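Local coordinates for protein salt-tolerant glutaminase (Micrococcus luteus, PDB 3AGD) that probably hydrolyses L-glutamine to L-glutamate and ammonium, as a salt-tolerant member of the glutaminase family, at residues D84-F96 with H106-V120. Numbering follows the deposited sequence.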
loop_
_atom_site.group_PDB
_atom_site.type_symbol
_atom_site.label_atom_id
_atom_site.label_comp_id
_atom_site.label_asym_id
_atom_site.label_seq_id
_atom_site.Cartn_x
_atom_site.Cartn_y
_atom_site.Cartn_z
ATOM N N ASP A 84 21.859 7.608 1.727
ATOM C CA ASP A 84 21.025 8.728 2.145
ATOM C C ASP A 84 21.795 10.027 2.336
ATOM O O ASP A 84 21.206 11.105 2.305
ATOM C CB ASP A 84 20.248 8.376 3.415
ATOM C CG ASP A 84 19.170 7.340 3.160
ATOM O OD1 ASP A 84 18.954 6.987 1.980
ATOM O OD2 ASP A 84 18.535 6.879 4.133
ATOM N N ARG A 85 23.108 9.931 2.524
ATOM C CA ARG A 85 23.930 11.125 2.677
ATOM C C ARG A 85 24.107 11.811 1.322
ATOM O O ARG A 85 24.377 13.008 1.264
ATOM C CB ARG A 85 25.317 10.775 3.237
ATOM C CG ARG A 85 25.413 10.678 4.754
ATOM C CD ARG A 85 26.878 10.705 5.217
ATOM N NE ARG A 85 27.575 9.432 5.016
ATOM C CZ ARG A 85 27.507 8.395 5.852
ATOM N NH1 ARG A 85 26.774 8.472 6.958
ATOM N NH2 ARG A 85 28.165 7.276 5.579
ATOM N N GLN A 86 23.946 11.053 0.237
ATOM C CA GLN A 86 24.128 11.598 -1.112
ATOM C C GLN A 86 22.853 11.669 -1.948
ATOM O O GLN A 86 22.818 12.346 -2.978
ATOM C CB GLN A 86 25.157 10.764 -1.887
ATOM C CG GLN A 86 26.514 10.589 -1.216
ATOM C CD GLN A 86 27.304 11.885 -1.100
ATOM O OE1 GLN A 86 28.479 11.871 -0.742
ATOM N NE2 GLN A 86 26.662 13.008 -1.399
ATOM N N VAL A 87 21.816 10.964 -1.518
ATOM C CA VAL A 87 20.558 10.941 -2.255
ATOM C C VAL A 87 19.390 11.163 -1.297
ATOM O O VAL A 87 19.196 10.396 -0.351
ATOM C CB VAL A 87 20.385 9.581 -2.987
ATOM C CG1 VAL A 87 19.081 9.560 -3.773
ATOM C CG2 VAL A 87 21.570 9.337 -3.917
ATOM N N GLY A 88 18.618 12.214 -1.546
ATOM C CA GLY A 88 17.488 12.522 -0.686
ATOM C C GLY A 88 16.238 11.716 -0.981
ATOM O O GLY A 88 16.229 10.856 -1.864
ATOM N N LEU A 89 15.174 12.000 -0.236
ATOM C CA LEU A 89 13.897 11.310 -0.404
ATOM C C LEU A 89 12.823 12.338 -0.712
ATOM O O LEU A 89 11.628 12.035 -0.684
ATOM C CB LEU A 89 13.521 10.579 0.884
ATOM C CG LEU A 89 14.508 9.539 1.409
ATOM C CD1 LEU A 89 14.064 9.053 2.787
ATOM C CD2 LEU A 89 14.585 8.388 0.424
ATOM N N ASN A 90 13.258 13.562 -0.990
ATOM C CA ASN A 90 12.337 14.646 -1.283
ATOM C C ASN A 90 11.716 14.500 -2.663
ATOM O O ASN A 90 12.417 14.483 -3.671
ATOM C CB ASN A 90 13.064 15.989 -1.192
ATOM C CG ASN A 90 12.134 17.167 -1.395
ATOM O OD1 ASN A 90 12.354 18.004 -2.275
ATOM N ND2 ASN A 90 11.089 17.243 -0.582
ATOM N N PRO A 91 10.385 14.381 -2.728
ATOM C CA PRO A 91 9.741 14.246 -4.037
ATOM C C PRO A 91 9.976 15.489 -4.898
ATOM O O PRO A 91 9.924 16.623 -4.409
ATOM C CB PRO A 91 8.270 14.016 -3.682
ATOM C CG PRO A 91 8.130 14.621 -2.321
ATOM C CD PRO A 91 9.407 14.246 -1.636
ATOM N N SER A 92 10.244 15.276 -6.181
ATOM C CA SER A 92 10.521 16.387 -7.077
ATOM C C SER A 92 10.432 16.010 -8.555
ATOM O O SER A 92 10.500 14.832 -8.916
ATOM C CB SER A 92 11.922 16.933 -6.766
ATOM O OG SER A 92 12.350 17.882 -7.728
ATOM N N GLY A 93 10.274 17.027 -9.399
ATOM C CA GLY A 93 10.217 16.825 -10.836
ATOM C C GLY A 93 11.638 16.926 -11.367
ATOM O O GLY A 93 12.562 17.182 -10.595
ATOM N N GLU A 94 11.820 16.751 -12.673
ATOM C CA GLU A 94 13.154 16.793 -13.272
ATOM C C GLU A 94 13.816 18.176 -13.292
ATOM O O GLU A 94 15.043 18.274 -13.279
ATOM C CB GLU A 94 13.094 16.203 -14.686
ATOM C CG GLU A 94 14.441 16.045 -15.388
ATOM C CD GLU A 94 15.477 15.324 -14.539
ATOM O OE1 GLU A 94 15.143 14.290 -13.923
ATOM O OE2 GLU A 94 16.633 15.787 -14.500
ATOM N N ALA A 95 13.014 19.239 -13.311
ATOM C CA ALA A 95 13.548 20.605 -13.325
ATOM C C ALA A 95 14.565 20.766 -12.196
ATOM O O ALA A 95 14.258 20.482 -11.035
ATOM C CB ALA A 95 12.412 21.616 -13.155
ATOM N N PHE A 96 15.770 21.223 -12.531
ATOM C CA PHE A 96 16.814 21.377 -11.524
ATOM C C PHE A 96 16.956 22.772 -10.935
ATOM O O PHE A 96 17.052 23.759 -11.659
ATOM C CB PHE A 96 18.177 20.960 -12.082
ATOM C CG PHE A 96 19.283 21.003 -11.058
ATOM C CD1 PHE A 96 19.334 20.064 -10.032
ATOM C CD2 PHE A 96 20.248 22.005 -11.094
ATOM C CE1 PHE A 96 20.330 20.122 -9.051
ATOM C CE2 PHE A 96 21.250 22.076 -10.120
ATOM C CZ PHE A 96 21.290 21.133 -9.095
ATOM N N HIS A 106 23.288 18.623 1.333
ATOM C CA HIS A 106 23.979 18.683 0.046
ATOM C C HIS A 106 23.738 17.412 -0.755
ATOM O O HIS A 106 24.641 16.596 -0.929
ATOM C CB HIS A 106 25.484 18.860 0.255
ATOM C CG HIS A 106 25.843 20.080 1.043
ATOM N ND1 HIS A 106 25.402 21.341 0.701
ATOM C CD2 HIS A 106 26.602 20.232 2.153
ATOM C CE1 HIS A 106 25.873 22.218 1.570
ATOM N NE2 HIS A 106 26.604 21.572 2.462
ATOM N N ARG A 107 22.517 17.245 -1.244
ATOM C CA ARG A 107 22.182 16.057 -2.014
ATOM C C ARG A 107 20.980 16.326 -2.912
ATOM O O ARG A 107 20.082 17.087 -2.543
ATOM C CB ARG A 107 21.860 14.904 -1.061
ATOM C CG ARG A 107 20.592 15.140 -0.244
ATOM C CD ARG A 107 20.483 14.213 0.956
ATOM N NE ARG A 107 19.311 14.551 1.758
ATOM C CZ ARG A 107 19.088 14.104 2.990
ATOM N NH1 ARG A 107 19.960 13.291 3.575
ATOM N NH2 ARG A 107 17.991 14.479 3.639
ATOM N N PRO A 108 20.961 15.723 -4.116
ATOM C CA PRO A 108 19.831 15.926 -5.026
ATOM C C PRO A 108 18.572 15.397 -4.329
ATOM O O PRO A 108 18.670 14.570 -3.421
ATOM C CB PRO A 108 20.228 15.111 -6.260
ATOM C CG PRO A 108 21.121 14.040 -5.701
ATOM C CD PRO A 108 21.952 14.803 -4.700
ATOM N N ASP A 109 17.400 15.862 -4.753
ATOM C CA ASP A 109 16.146 15.460 -4.119
ATOM C C ASP A 109 15.815 13.970 -4.006
ATOM O O ASP A 109 15.374 13.520 -2.945
ATOM C CB ASP A 109 14.974 16.201 -4.765
ATOM C CG ASP A 109 14.898 17.659 -4.325
ATOM O OD1 ASP A 109 15.536 18.002 -3.306
ATOM O OD2 ASP A 109 14.197 18.454 -4.985
ATOM N N ASN A 110 15.996 13.200 -5.073
ATOM C CA ASN A 110 15.698 11.770 -4.991
ATOM C C ASN A 110 16.315 10.972 -6.135
ATOM O O ASN A 110 16.828 11.544 -7.093
ATOM C CB ASN A 110 14.183 11.531 -4.948
ATOM C CG ASN A 110 13.481 12.035 -6.188
ATOM O OD1 ASN A 110 12.858 13.096 -6.177
ATOM N ND2 ASN A 110 13.590 11.282 -7.273
ATOM N N ALA A 111 16.245 9.648 -6.025
ATOM C CA ALA A 111 16.824 8.736 -7.011
ATOM C C ALA A 111 16.123 8.644 -8.364
ATOM O O ALA A 111 16.692 8.093 -9.309
ATOM C CB ALA A 111 16.945 7.327 -6.400
ATOM N N MET A 112 14.906 9.174 -8.460
ATOM C CA MET A 112 14.131 9.128 -9.702
ATOM C C MET A 112 14.490 10.218 -10.710
ATOM O O MET A 112 14.258 10.060 -11.910
ATOM C CB MET A 112 12.634 9.200 -9.390
ATOM C CG MET A 112 12.110 8.019 -8.582
ATOM S SD MET A 112 12.390 6.422 -9.395
ATOM C CE MET A 112 13.785 5.796 -8.481
ATOM N N ILE A 113 15.044 11.324 -10.228
ATOM C CA ILE A 113 15.440 12.416 -11.108
ATOM C C ILE A 113 16.894 12.192 -11.514
ATOM O O ILE A 113 17.668 11.574 -10.775
ATOM C CB ILE A 113 15.317 13.793 -10.410
ATOM C CG1 ILE A 113 16.252 13.856 -9.201
ATOM C CG2 ILE A 113 13.877 14.024 -9.970
ATOM C CD1 ILE A 113 16.292 15.213 -8.519
ATOM N N ASN A 114 17.261 12.697 -12.685
ATOM C CA ASN A 114 18.612 12.535 -13.205
ATOM C C ASN A 114 19.709 12.817 -12.187
ATOM O O ASN A 114 20.556 11.966 -11.937
ATOM C CB ASN A 114 18.795 13.419 -14.439
ATOM C CG ASN A 114 18.026 12.900 -15.637
ATOM O OD1 ASN A 114 17.068 12.135 -15.488
ATOM N ND2 ASN A 114 18.433 13.316 -16.832
ATOM N N ALA A 115 19.685 14.006 -11.595
ATOM C CA ALA A 115 20.694 14.392 -10.607
ATOM C C ALA A 115 20.861 13.329 -9.521
ATOM O O ALA A 115 21.980 12.998 -9.129
ATOM C CB ALA A 115 20.321 15.733 -9.981
ATOM N N GLY A 116 19.749 12.799 -9.028
ATOM C CA GLY A 116 19.839 11.771 -8.007
ATOM C C GLY A 116 20.305 10.452 -8.603
ATOM O O GLY A 116 20.962 9.651 -7.932
ATOM N N ALA A 117 19.959 10.222 -9.868
ATOM C CA ALA A 117 20.342 8.992 -10.555
ATOM C C ALA A 117 21.847 8.963 -10.813
ATOM O O ALA A 117 22.464 7.896 -10.815
ATOM C CB ALA A 117 19.571 8.865 -11.873
ATOM N N LEU A 118 22.429 10.140 -11.029
ATOM C CA LEU A 118 23.863 10.255 -11.258
ATOM C C LEU A 118 24.561 9.986 -9.927
ATOM O O LEU A 118 25.603 9.332 -9.882
ATOM C CB LEU A 118 24.215 11.660 -11.769
ATOM C CG LEU A 118 23.736 12.016 -13.185
ATOM C CD1 LEU A 118 23.817 13.519 -13.397
ATOM C CD2 LEU A 118 24.580 11.279 -14.226
ATOM N N ALA A 119 23.975 10.486 -8.844
ATOM C CA ALA A 119 24.537 10.287 -7.511
ATOM C C ALA A 119 24.501 8.804 -7.157
ATOM O O ALA A 119 25.420 8.290 -6.522
ATOM C CB ALA A 119 23.752 11.094 -6.475
ATOM N N VAL A 120 23.433 8.125 -7.569
ATOM C CA VAL A 120 23.272 6.695 -7.314
ATOM C C VAL A 120 24.324 5.866 -8.062
ATOM O O VAL A 120 24.922 4.955 -7.496
ATOM C CB VAL A 120 21.865 6.209 -7.743
ATOM C CG1 VAL A 120 21.849 4.688 -7.885
ATOM C CG2 VAL A 120 20.826 6.653 -6.712
HETATM O O HOH W 1 26.442 15.055 0.028
HETATM O O HOH W 2 15.552 8.701 -3.405
HETATM O O HOH W 3 17.715 16.154 -12.204
#
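Glu94 crosses the side chain of Asn114 at about a right angle, with its carboxylate plane turned 50° from the amide, and grips the start of helix 114-123. Its chain bends at chi2 (51°), which brings OE1 back to the helix: the syn lone pair of Glu94 OE1 accepts from Asn114 N at 2.9 Å along a nearly straight bond (168°). The other oxygen, Glu94 OE2, accepts a hydrogen bond from a water that in turn accepts from Ala115 N, and it also forms a salt bridge with Arg166. Two successive amides of the first helical turn are thus served by one carboxylate, directly and through water, while CG2 of the N-cap residue Ile113 lies 3.5 Å from Gly93 O.

At the opposite end, Val87 divides its two methyls: CG1 meets Ala111 CB at 4.1 Å, and CG2 packs against Ala119 CB (3.8 Å) and Val120 CG2. Arg107, extended from CG to NE, runs past Gly88 so that NH1 donates to Asp84 O (2.8 Å), a strongly bent and therefore weak bond. In the backbone next to Val87, Gly88 N donates to Pro108 O at 3.0 Å, and a water joins Gly88 O to Ala111 N.

Asn114 contacts L-glutamate in a complex of this protein; here its OD1 accepts from Lys67, and its ND2 donates to Asn167. Since Glu94 holds the backbone of the residue whose amide faces these partners, it is placed to act as a second-shell anchor of the L-glutamate pocket, and its negative charge at the helix N-terminus would probably be favoured by the helix dipole.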